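Local atomic coordinates of 2,5-dihydroxypyridine 5,6-dioxygenase (Pseudomonas putida KT2440, PDB entry 7CN3), a protein that catalyses the iron-dependent oxygenolytic ring cleavage of 2,5-dihydroxypyridine between carbons 5 and 6 to give N-formylmaleamate, a step in aerobic nicotinate degradation. Residues C[94-99]-C[116-121]; C[175-180]-C[187-192]; C[258-263]-C[313-318]. One frame throughout, in Å; residues are numbered along the deposited sequence.

Contact 1: residues C[94-99]-C[116-121]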
loop_
_atom_site.group_PDB
_atom_site.type_symbol
_atom_site.label_atom_id
_atom_site.label_comp_id
_atom_site.label_asym_id
_atom_site.label_seq_id
_atom_site.Cartn_x
_atom_site.Cartn_y
_atom_site.Cartn_z
ATOM N N ALA C 94 -5.224 -26.079 -15.442
ATOM C CA ALA C 94 -4.181 -25.344 -16.154
ATOM C C ALA C 94 -3.208 -26.285 -16.855
ATOM O O ALA C 94 -2.992 -27.420 -16.424
ATOM C CB ALA C 94 -3.397 -24.437 -15.195
ATOM N N ASP C 95 -2.608 -25.797 -17.944
ATOM C CA ASP C 95 -1.505 -26.536 -18.547
ATOM C C ASP C 95 -0.228 -26.376 -17.737
ATOM O O ASP C 95 0.538 -27.333 -17.580
ATOM C CB ASP C 95 -1.268 -26.066 -19.975
ATOM C CG ASP C 95 -2.444 -26.353 -20.876
ATOM O OD1 ASP C 95 -2.899 -27.523 -20.920
ATOM O OD2 ASP C 95 -2.930 -25.397 -21.510
ATOM N N LEU C 96 0.014 -25.176 -17.220
ATOM C CA LEU C 96 1.205 -24.908 -16.426
ATOM C C LEU C 96 0.804 -24.126 -15.183
ATOM O O LEU C 96 0.051 -23.149 -15.276
ATOM C CB LEU C 96 2.236 -24.136 -17.253
ATOM C CG LEU C 96 3.516 -23.631 -16.573
ATOM C CD1 LEU C 96 4.726 -24.034 -17.394
ATOM C CD2 LEU C 96 3.462 -22.143 -16.458
ATOM N N VAL C 97 1.286 -24.556 -14.021
ATOM C CA VAL C 97 1.096 -23.809 -12.780
ATOM C C VAL C 97 2.420 -23.154 -12.432
ATOM O O VAL C 97 3.462 -23.819 -12.407
ATOM C CB VAL C 97 0.613 -24.703 -11.623
ATOM C CG1 VAL C 97 0.512 -23.885 -10.368
ATOM C CG2 VAL C 97 -0.745 -25.347 -11.945
ATOM N N VAL C 98 2.387 -21.854 -12.183
ATOM C CA VAL C 98 3.536 -21.163 -11.619
ATOM C C VAL C 98 3.355 -21.135 -10.109
ATOM O O VAL C 98 2.487 -20.417 -9.594
ATOM C CB VAL C 98 3.691 -19.748 -12.174
ATOM C CG1 VAL C 98 4.888 -19.103 -11.504
ATOM C CG2 VAL C 98 3.859 -19.780 -13.687
ATOM N N ASP C 99 4.176 -21.912 -9.400
ATOM C CA ASP C 99 4.025 -22.075 -7.963
ATOM C C ASP C 99 4.943 -21.076 -7.252
ATOM O O ASP C 99 6.175 -21.205 -7.287
ATOM C CB ASP C 99 4.328 -23.517 -7.568
ATOM C CG ASP C 99 4.146 -23.768 -6.090
ATOM O OD1 ASP C 99 3.588 -22.895 -5.378
ATOM O OD2 ASP C 99 4.561 -24.854 -5.647
ATOM N N GLY C 116 -1.331 -34.369 -16.232
ATOM C CA GLY C 116 -0.652 -33.746 -17.358
ATOM C C GLY C 116 -0.237 -32.301 -17.133
ATOM O O GLY C 116 0.556 -31.761 -17.919
ATOM N N THR C 117 -0.755 -31.660 -16.098
ATOM C CA THR C 117 -0.306 -30.315 -15.757
ATOM C C THR C 117 1.170 -30.362 -15.391
ATOM O O THR C 117 1.626 -31.304 -14.734
ATOM C CB THR C 117 -1.146 -29.777 -14.595
ATOM O OG1 THR C 117 -2.522 -29.739 -14.999
ATOM C CG2 THR C 117 -0.680 -28.370 -14.118
ATOM N N ARG C 118 1.931 -29.384 -15.873
ATOM C CA ARG C 118 3.305 -29.201 -15.427
ATOM C C ARG C 118 3.379 -28.032 -14.444
ATOM O O ARG C 118 2.514 -27.152 -14.421
ATOM C CB ARG C 118 4.239 -28.977 -16.618
ATOM C CG ARG C 118 3.839 -27.851 -17.566
ATOM C CD ARG C 118 4.347 -28.160 -18.985
ATOM N NE ARG C 118 4.422 -26.952 -19.804
ATOM C CZ ARG C 118 3.432 -26.514 -20.575
ATOM N NH1 ARG C 118 2.284 -27.183 -20.646
ATOM N NH2 ARG C 118 3.583 -25.402 -21.276
ATOM N N ILE C 119 4.405 -28.039 -13.601
ATOM C CA ILE C 119 4.508 -27.059 -12.524
ATOM C C ILE C 119 5.917 -26.500 -12.498
ATOM O O ILE C 119 6.888 -27.269 -12.481
ATOM C CB ILE C 119 4.176 -27.659 -11.144
ATOM C CG1 ILE C 119 2.785 -28.290 -11.104
ATOM C CG2 ILE C 119 4.302 -26.606 -10.062
ATOM C CD1 ILE C 119 2.623 -29.178 -9.885
ATOM N N LEU C 120 6.019 -25.168 -12.440
ATOM C CA LEU C 120 7.285 -24.463 -12.256
ATOM C C LEU C 120 7.266 -23.729 -10.921
ATOM O O LEU C 120 6.493 -22.782 -10.741
ATOM C CB LEU C 120 7.539 -23.483 -13.395
ATOM C CG LEU C 120 8.830 -22.656 -13.346
ATOM C CD1 LEU C 120 10.053 -23.543 -13.471
ATOM C CD2 LEU C 120 8.831 -21.618 -14.441
ATOM N N LEU C 121 8.114 -24.166 -9.990
ATOM C CA LEU C 121 8.294 -23.462 -8.731
ATOM C C LEU C 121 9.163 -22.230 -8.965
ATOM O O LEU C 121 10.159 -22.285 -9.696
ATOM C CB LEU C 121 8.948 -24.385 -7.697
ATOM C CG LEU C 121 9.133 -23.836 -6.273
ATOM C CD1 LEU C 121 7.807 -23.545 -5.614
ATOM C CD2 LEU C 121 9.968 -24.783 -5.389
HETATM O O HOH W 1 1.108 -29.303 -19.184
#
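Ala94 gives its carbonyl O to the hydroxyl of Thr117, with OG1 at 2.8 Å and nearly in line with the C=O bond. Thr117 OG1 stands beside its own backbone N (chi1 -60°). This leaves the methyl CG2 anti to that N, against Val97 CG2 at 3.7 Å. With an alanine here, the Ala94 carbonyl would probably lose this donor and a gap would open beside Val97. Asp95 O accepts from Arg118 N at 3.0 Å. It also accepts from a water that donates to Gly116 O and lies in plane at the edge of the Arg118 guanidinium, bonded to NH1. The Asp95 carboxylate turns elsewhere, and its OD2 takes the amide of Ser26. Leu96 lays CB over the centre of one guanidinium face, 4.2 Å above the plane. The arginine nitrogens are held by Ser19 O, Gln25 OE1 and Ala181 O. Val97 bonds through both its N and its O: the N reaches Arg118 O at 2.9 Å, and the O receives Leu120 N. Asp99 N bonds Leu120 O at 2.8 Å. The Asp99 side chain lies alongside that of Leu121, OD2 to CD1 3.5 Å, while its oxygens accept the amides of Met101, Met102 and Leu103. The two strands diverge by 20° in direction. With helix 107-114 they form a beta-alpha-beta unit of the parallel sheet.

Contact 2: residues C[175-180]-C[187-192]. With G6C (5-oxidanyl-1H-pyridin-2-one), chain M.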
loop_
_atom_site.group_PDB
_atom_site.type_symbol
_atom_site.label_atom_id
_atom_site.label_comp_id
_atom_site.label_asym_id
_atom_site.label_seq_id
_atom_site.Cartn_x
_atom_site.Cartn_y
_atom_site.Cartn_z
ATOM N N VAL C 175 15.225 -38.016 -11.005
ATOM C CA VAL C 175 14.530 -36.738 -11.110
ATOM C C VAL C 175 15.552 -35.676 -11.478
ATOM O O VAL C 175 16.630 -35.618 -10.875
ATOM C CB VAL C 175 13.805 -36.375 -9.799
ATOM C CG1 VAL C 175 13.067 -35.047 -9.948
ATOM C CG2 VAL C 175 12.829 -37.486 -9.411
ATOM N N THR C 176 15.223 -34.860 -12.484
ATOM C CA THR C 176 16.087 -33.794 -12.973
ATOM C C THR C 176 15.467 -32.443 -12.664
ATOM O O THR C 176 14.248 -32.313 -12.564
ATOM C CB THR C 176 16.310 -33.880 -14.487
ATOM O OG1 THR C 176 15.054 -33.713 -15.157
ATOM C CG2 THR C 176 16.978 -35.224 -14.906
ATOM N N GLU C 177 16.322 -31.432 -12.541
ATOM C CA GLU C 177 15.893 -30.049 -12.349
ATOM C C GLU C 177 16.842 -29.184 -13.160
ATOM O O GLU C 177 18.013 -29.036 -12.796
ATOM C CB GLU C 177 15.904 -29.637 -10.865
ATOM C CG GLU C 177 14.863 -30.362 -10.004
ATOM C CD GLU C 177 14.813 -29.822 -8.581
ATOM O OE1 GLU C 177 15.209 -28.668 -8.388
ATOM O OE2 GLU C 177 14.388 -30.547 -7.660
ATOM N N TYR C 178 16.351 -28.636 -14.271
ATOM C CA TYR C 178 17.150 -27.743 -15.094
ATOM C C TYR C 178 16.533 -26.353 -15.201
ATOM O O TYR C 178 17.051 -25.516 -15.944
ATOM C CB TYR C 178 17.390 -28.349 -16.484
ATOM C CG TYR C 178 16.182 -28.981 -17.152
ATOM C CD1 TYR C 178 15.200 -28.196 -17.736
ATOM C CD2 TYR C 178 16.044 -30.357 -17.219
ATOM C CE1 TYR C 178 14.109 -28.756 -18.365
ATOM C CE2 TYR C 178 14.950 -30.941 -17.846
ATOM C CZ TYR C 178 13.982 -30.137 -18.417
ATOM O OH TYR C 178 12.888 -30.705 -19.044
ATOM N N GLY C 179 15.454 -26.074 -14.469
ATOM C CA GLY C 179 14.992 -24.708 -14.303
ATOM C C GLY C 179 13.740 -24.313 -15.062
ATOM O O GLY C 179 13.283 -23.171 -14.902
ATOM N N TYR C 180 13.166 -25.181 -15.891
ATOM C CA TYR C 180 11.931 -24.781 -16.540
ATOM C C TYR C 180 11.053 -26.001 -16.771
ATOM O O TYR C 180 11.527 -27.140 -16.797
ATOM C CB TYR C 180 12.194 -24.007 -17.846
ATOM C CG TYR C 180 13.121 -24.647 -18.872
ATOM C CD1 TYR C 180 14.498 -24.485 -18.791
ATOM C CD2 TYR C 180 12.617 -25.354 -19.947
ATOM C CE1 TYR C 180 15.335 -25.023 -19.735
ATOM C CE2 TYR C 180 13.456 -25.905 -20.913
ATOM C CZ TYR C 180 14.816 -25.726 -20.800
ATOM O OH TYR C 180 15.670 -26.247 -21.749
ATOM N N TRP C 187 7.447 -31.521 -13.055
ATOM C CA TRP C 187 7.751 -30.408 -12.163
ATOM C C TRP C 187 9.214 -29.997 -12.324
ATOM O O TRP C 187 10.072 -30.819 -12.665
ATOM C CB TRP C 187 7.460 -30.793 -10.705
ATOM C CG TRP C 187 7.884 -29.774 -9.640
ATOM C CD1 TRP C 187 7.106 -28.798 -9.087
ATOM C CD2 TRP C 187 9.167 -29.684 -8.981
ATOM N NE1 TRP C 187 7.830 -28.084 -8.144
ATOM C CE2 TRP C 187 9.094 -28.608 -8.064
ATOM C CE3 TRP C 187 10.367 -30.402 -9.084
ATOM C CZ2 TRP C 187 10.179 -28.235 -7.247
ATOM C CZ3 TRP C 187 11.448 -30.032 -8.274
ATOM C CH2 TRP C 187 11.340 -28.959 -7.365
ATOM N N ASP C 188 9.483 -28.711 -12.107
ATOM C CA ASP C 188 10.842 -28.190 -12.099
ATOM C C ASP C 188 10.859 -26.926 -11.249
ATOM O O ASP C 188 9.819 -26.447 -10.789
ATOM C CB ASP C 188 11.353 -27.917 -13.515
ATOM C CG ASP C 188 12.871 -28.066 -13.623
ATOM O OD1 ASP C 188 13.572 -27.518 -12.755
ATOM O OD2 ASP C 188 13.358 -28.738 -14.564
ATOM N N HIS C 189 12.049 -26.358 -11.082
ATOM C CA HIS C 189 12.258 -25.269 -10.135
ATOM C C HIS C 189 13.225 -24.277 -10.756
ATOM O O HIS C 189 14.348 -24.648 -11.111
ATOM C CB HIS C 189 12.807 -25.817 -8.801
ATOM C CG HIS C 189 12.949 -24.784 -7.723
ATOM N ND1 HIS C 189 13.575 -25.047 -6.522
ATOM C CD2 HIS C 189 12.570 -23.485 -7.676
ATOM C CE1 HIS C 189 13.556 -23.956 -5.776
ATOM N NE2 HIS C 189 12.940 -22.999 -6.449
ATOM N N TRP C 190 12.785 -23.029 -10.911
ATOM C CA TRP C 190 13.687 -21.955 -11.310
ATOM C C TRP C 190 14.139 -21.237 -10.043
ATOM O O TRP C 190 13.299 -20.656 -9.345
ATOM C CB TRP C 190 12.970 -20.993 -12.269
ATOM C CG TRP C 190 13.622 -19.620 -12.570
ATOM C CD1 TRP C 190 14.954 -19.277 -12.485
ATOM C CD2 TRP C 190 12.943 -18.446 -13.063
ATOM N NE1 TRP C 190 15.137 -17.960 -12.878
ATOM C CE2 TRP C 190 13.920 -17.430 -13.231
ATOM C CE3 TRP C 190 11.605 -18.156 -13.376
ATOM C CZ2 TRP C 190 13.596 -16.157 -13.688
ATOM C CZ3 TRP C 190 11.286 -16.879 -13.841
ATOM C CH2 TRP C 190 12.273 -15.902 -13.984
ATOM N N PRO C 191 15.430 -21.270 -9.674
ATOM C CA PRO C 191 16.647 -21.814 -10.305
ATOM C C PRO C 191 16.978 -23.242 -9.900
ATOM O O PRO C 191 16.645 -23.672 -8.792
ATOM C CB PRO C 191 17.737 -20.889 -9.775
ATOM C CG PRO C 191 17.239 -20.588 -8.312
ATOM C CD PRO C 191 15.721 -20.698 -8.337
ATOM N N SER C 192 17.666 -23.976 -10.774
ATOM C CA SER C 192 18.195 -25.264 -10.346
ATOM C C SER C 192 19.399 -25.678 -11.193
ATOM O O SER C 192 20.318 -24.884 -11.414
ATOM C CB SER C 192 17.082 -26.326 -10.364
ATOM O OG SER C 192 16.343 -26.283 -11.564
HETATM O OB G6C M . 13.988 -30.396 -1.509
HETATM C CG G6C M . 14.119 -29.605 -2.611
HETATM C CD1 G6C M . 14.507 -30.212 -3.801
HETATM C CD2 G6C M . 13.881 -28.236 -2.533
HETATM N NE1 G6C M . 14.643 -29.464 -4.895
HETATM C CE2 G6C M . 14.037 -27.482 -3.685
HETATM C CZ G6C M . 14.416 -28.131 -4.862
HETATM O OH G6C M . 14.559 -27.427 -6.017
HETATM O O HOH W 2 11.726 -32.931 -12.116
#
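Glu177 and His189 come from two different sheets and grip one end of the same substrate ring. The contact lines the active site where the edge strand 175-177 of an antiparallel sheet meets the edge strand 187-189 of the parallel sheet. Their axes pass 6.9 Å apart at 40°, and a water bridges Thr176 O and Trp187 O. Glu177 CG sits beside the backbone N (chi1 -67°), and the chain runs extended to the ligand. There OE2 accepts from the pyridone NE1 at 3.0 Å. His189 ND1 donates at 2.6 Å to the ligand atom OH, the oxygen on the carbon next to NE1, and that oxygen lies in plane at the imidazole edge. His105 also bonds the ligand. The Glu177 carboxylate meets the indole of Trp187 at its rim. OE2 lies in the ring plane, 3.0 Å from CZ3, and the two flat groups are 88° apart.

Behind this pair, Asp188 holds the turn after strand 175-177. Its OD2 accepts Tyr178 N at 3.0 Å through the syn lone pair. Its OD1 takes Gly179 N at 2.9 Å from above the carboxylate plane. OD1 also meets the amide of His189, but that bond is modelled unusually short and its exact geometry is doubtful. Arg186 forms a salt bridge with OD2. Gly179 has positive phi, and its CA-H points at His189 O. Beyond the cis peptide before Pro191 the chain comes back, and Ser192 OG donates to the same His189 O at 2.6 Å. The Tyr178 phenol bonds Asp182, while one face of its ring receives Asp188 OD2, 3.7 Å above the ring centre.

Contact 3: residues C[258-263]-C[313-318]; sequences PEVYGI and RKTPCH. With FE2 (Fe (II) ion), chain L.
Arg313 reaches past Glu259 and donates from NH2 to Ile263 O at 3.0 Å. The donor sits well above the carbonyl plane, 72° out of it, so no lone pair faces it. Arg313 NE donates a hydrogen bond to Gly304 O. The bend of the arginine chain at chi3 (-51°) brings one guanidinium face against Gly262 CA, 3.5 Å above the plane. Glu259 and Arg313 slide past each other in opposite directions, and their charged ends do not pair. Instead Glu259 OE1 takes a weak bond from Lys314 N at 3.4 Å. These two loops lead into strands 263-269 and 319-323 of an antiparallel sheet, which carry the iron ligands His265 and Asp320. His318 ends the second loop, and Ser302 on strand 299-303 joins this two-histidine, one-carboxylate set. His318 NE2 binds the iron at 2.3 Å, and two waters complete six ligands. Another water donates to both Val260 O, at 2.9 Å, and Cys317 O, at 2.6 Å, and so satisfies one carbonyl of each loop. Beside it Val260 CG1 is pressed tightly against Cys317 CB at 3.4 Å. Thr315 OG1 also touches Val260 CG1, and finds its polar partner in the Asp257 carboxylate.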
loop_
_atom_site.group_PDB
_atom_site.type_symbol
_atom_site.label_atom_id
_atom_site.label_comp_id
_atom_site.label_asym_id
_atom_site.label_seq_id
_atom_site.Cartn_x
_atom_site.Cartn_y
_atom_site.Cartn_z
ATOM N N PRO C 258 10.289 -41.445 14.344
ATOM C CA PRO C 258 11.521 -42.142 13.915
ATOM C C PRO C 258 11.815 -42.010 12.431
ATOM O O PRO C 258 12.962 -42.215 12.018
ATOM C CB PRO C 258 11.263 -43.605 14.306
ATOM C CG PRO C 258 10.186 -43.545 15.370
ATOM C CD PRO C 258 9.335 -42.348 15.019
ATOM N N GLU C 259 10.824 -41.630 11.631
ATOM C CA GLU C 259 10.982 -41.526 10.191
ATOM C C GLU C 259 11.846 -40.348 9.753
ATOM O O GLU C 259 12.248 -40.306 8.586
ATOM C CB GLU C 259 9.609 -41.398 9.542
ATOM C CG GLU C 259 8.747 -42.651 9.627
ATOM C CD GLU C 259 7.443 -42.462 8.889
ATOM O OE1 GLU C 259 7.281 -41.390 8.258
ATOM O OE2 GLU C 259 6.589 -43.372 8.931
ATOM N N VAL C 260 12.103 -39.372 10.627
ATOM C CA VAL C 260 12.935 -38.251 10.214
ATOM C C VAL C 260 14.369 -38.702 9.937
ATOM O O VAL C 260 15.117 -37.983 9.267
ATOM C CB VAL C 260 12.915 -37.098 11.251
ATOM C CG1 VAL C 260 11.498 -36.791 11.717
ATOM C CG2 VAL C 260 13.805 -37.400 12.445
ATOM N N TYR C 261 14.769 -39.884 10.415
ATOM C CA TYR C 261 16.134 -40.362 10.227
ATOM C C TYR C 261 16.333 -41.150 8.932
ATOM O O TYR C 261 17.465 -41.543 8.637
ATOM C CB TYR C 261 16.566 -41.211 11.434
ATOM C CG TYR C 261 16.462 -40.448 12.749
ATOM C CD1 TYR C 261 17.358 -39.441 13.054
ATOM C CD2 TYR C 261 15.447 -40.724 13.663
ATOM C CE1 TYR C 261 17.261 -38.729 14.234
ATOM C CE2 TYR C 261 15.342 -40.027 14.847
ATOM C CZ TYR C 261 16.253 -39.024 15.127
ATOM O OH TYR C 261 16.163 -38.301 16.296
ATOM N N GLY C 262 15.286 -41.367 8.143
ATOM C CA GLY C 262 15.453 -42.105 6.902
ATOM C C GLY C 262 16.144 -41.261 5.846
ATOM O O GLY C 262 15.902 -40.063 5.721
ATOM N N ILE C 263 17.014 -41.893 5.070
ATOM C CA ILE C 263 17.674 -41.173 3.985
ATOM C C ILE C 263 16.696 -41.010 2.832
ATOM O O ILE C 263 16.012 -41.963 2.445
ATOM C CB ILE C 263 18.944 -41.902 3.535
ATOM C CG1 ILE C 263 19.956 -41.896 4.677
ATOM C CG2 ILE C 263 19.507 -41.245 2.269
ATOM C CD1 ILE C 263 20.476 -40.535 5.012
ATOM N N ARG C 313 7.357 -42.990 3.917
ATOM C CA ARG C 313 7.523 -42.002 4.977
ATOM C C ARG C 313 6.906 -40.658 4.608
ATOM O O ARG C 313 7.324 -40.011 3.640
ATOM C CB ARG C 313 9.003 -41.850 5.320
ATOM C CG ARG C 313 9.613 -43.173 5.806
ATOM C CD ARG C 313 10.952 -42.940 6.474
ATOM N NE ARG C 313 11.829 -42.142 5.623
ATOM C CZ ARG C 313 12.581 -42.647 4.648
ATOM N NH1 ARG C 313 12.555 -43.948 4.404
ATOM N NH2 ARG C 313 13.362 -41.847 3.920
ATOM N N LYS C 314 5.936 -40.228 5.414
ATOM C CA LYS C 314 5.252 -38.953 5.241
ATOM C C LYS C 314 5.726 -37.875 6.222
ATOM O O LYS C 314 5.136 -36.794 6.260
ATOM C CB LYS C 314 3.744 -39.162 5.395
ATOM C CG LYS C 314 3.344 -39.652 6.791
ATOM C CD LYS C 314 1.879 -40.102 6.861
ATOM C CE LYS C 314 1.161 -39.483 8.067
ATOM N NZ LYS C 314 0.746 -38.064 7.818
ATOM N N THR C 315 6.785 -38.140 6.991
ATOM C CA THR C 315 7.187 -37.294 8.114
ATOM C C THR C 315 7.501 -35.860 7.674
ATOM O O THR C 315 7.958 -35.624 6.554
ATOM C CB THR C 315 8.406 -37.907 8.808
ATOM O OG1 THR C 315 8.542 -37.363 10.131
ATOM C CG2 THR C 315 9.676 -37.666 7.991
ATOM N N PRO C 316 7.244 -34.869 8.543
ATOM C CA PRO C 316 7.454 -33.473 8.143
ATOM C C PRO C 316 8.895 -32.997 8.204
ATOM O O PRO C 316 9.269 -32.093 7.452
ATOM C CB PRO C 316 6.580 -32.693 9.137
ATOM C CG PRO C 316 6.472 -33.580 10.309
ATOM C CD PRO C 316 6.474 -34.972 9.794
ATOM N N CYS C 317 9.710 -33.552 9.098
ATOM C CA CYS C 317 11.064 -33.034 9.276
ATOM C C CYS C 317 11.925 -33.374 8.078
ATOM O O CYS C 317 12.142 -34.545 7.767
ATOM C CB CYS C 317 11.718 -33.591 10.534
ATOM S SG CYS C 317 13.469 -33.110 10.650
ATOM N N HIS C 318 12.478 -32.355 7.450
ATOM C CA HIS C 318 13.154 -32.563 6.192
ATOM C C HIS C 318 14.421 -31.715 6.087
ATOM O O HIS C 318 14.356 -30.488 6.229
ATOM C CB HIS C 318 12.201 -32.216 5.069
ATOM C CG HIS C 318 12.864 -32.267 3.758
ATOM N ND1 HIS C 318 13.250 -31.138 3.072
ATOM C CD2 HIS C 318 13.327 -33.322 3.063
ATOM C CE1 HIS C 318 13.869 -31.504 1.970
ATOM N NE2 HIS C 318 13.928 -32.824 1.947
HETATM FE FE FE2 L . 15.474 -33.122 0.282
HETATM O O HOH W 3 14.499 -35.385 8.271
HETATM O O HOH W 4 13.525 -34.326 0.540
HETATM O O HOH W 5 15.506 -31.313 -1.048
#

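The contacts come in series along the chain, one after the other without overlap. Contacts 1 and 2 have centres about 12 Å apart and share the parallel sheet. Strands 118-121 and 187-189 are neighbours there, probably joined by hydrogen bonds between Leu121 N and Asp188 O and between Leu121 O and Trp190 N. Contact 2 also reaches the antiparallel sheet through strand 175-177. The loops of contact 3 run into strands 263-269 and 319-323 of that second sheet. The centre of contact 3 lies about 27 Å from that of contact 1 and about 23 Å from that of contact 2, and it meets neither. Substrate and iron sit between contacts 2 and 3, which hold different parts of one catalytic centre.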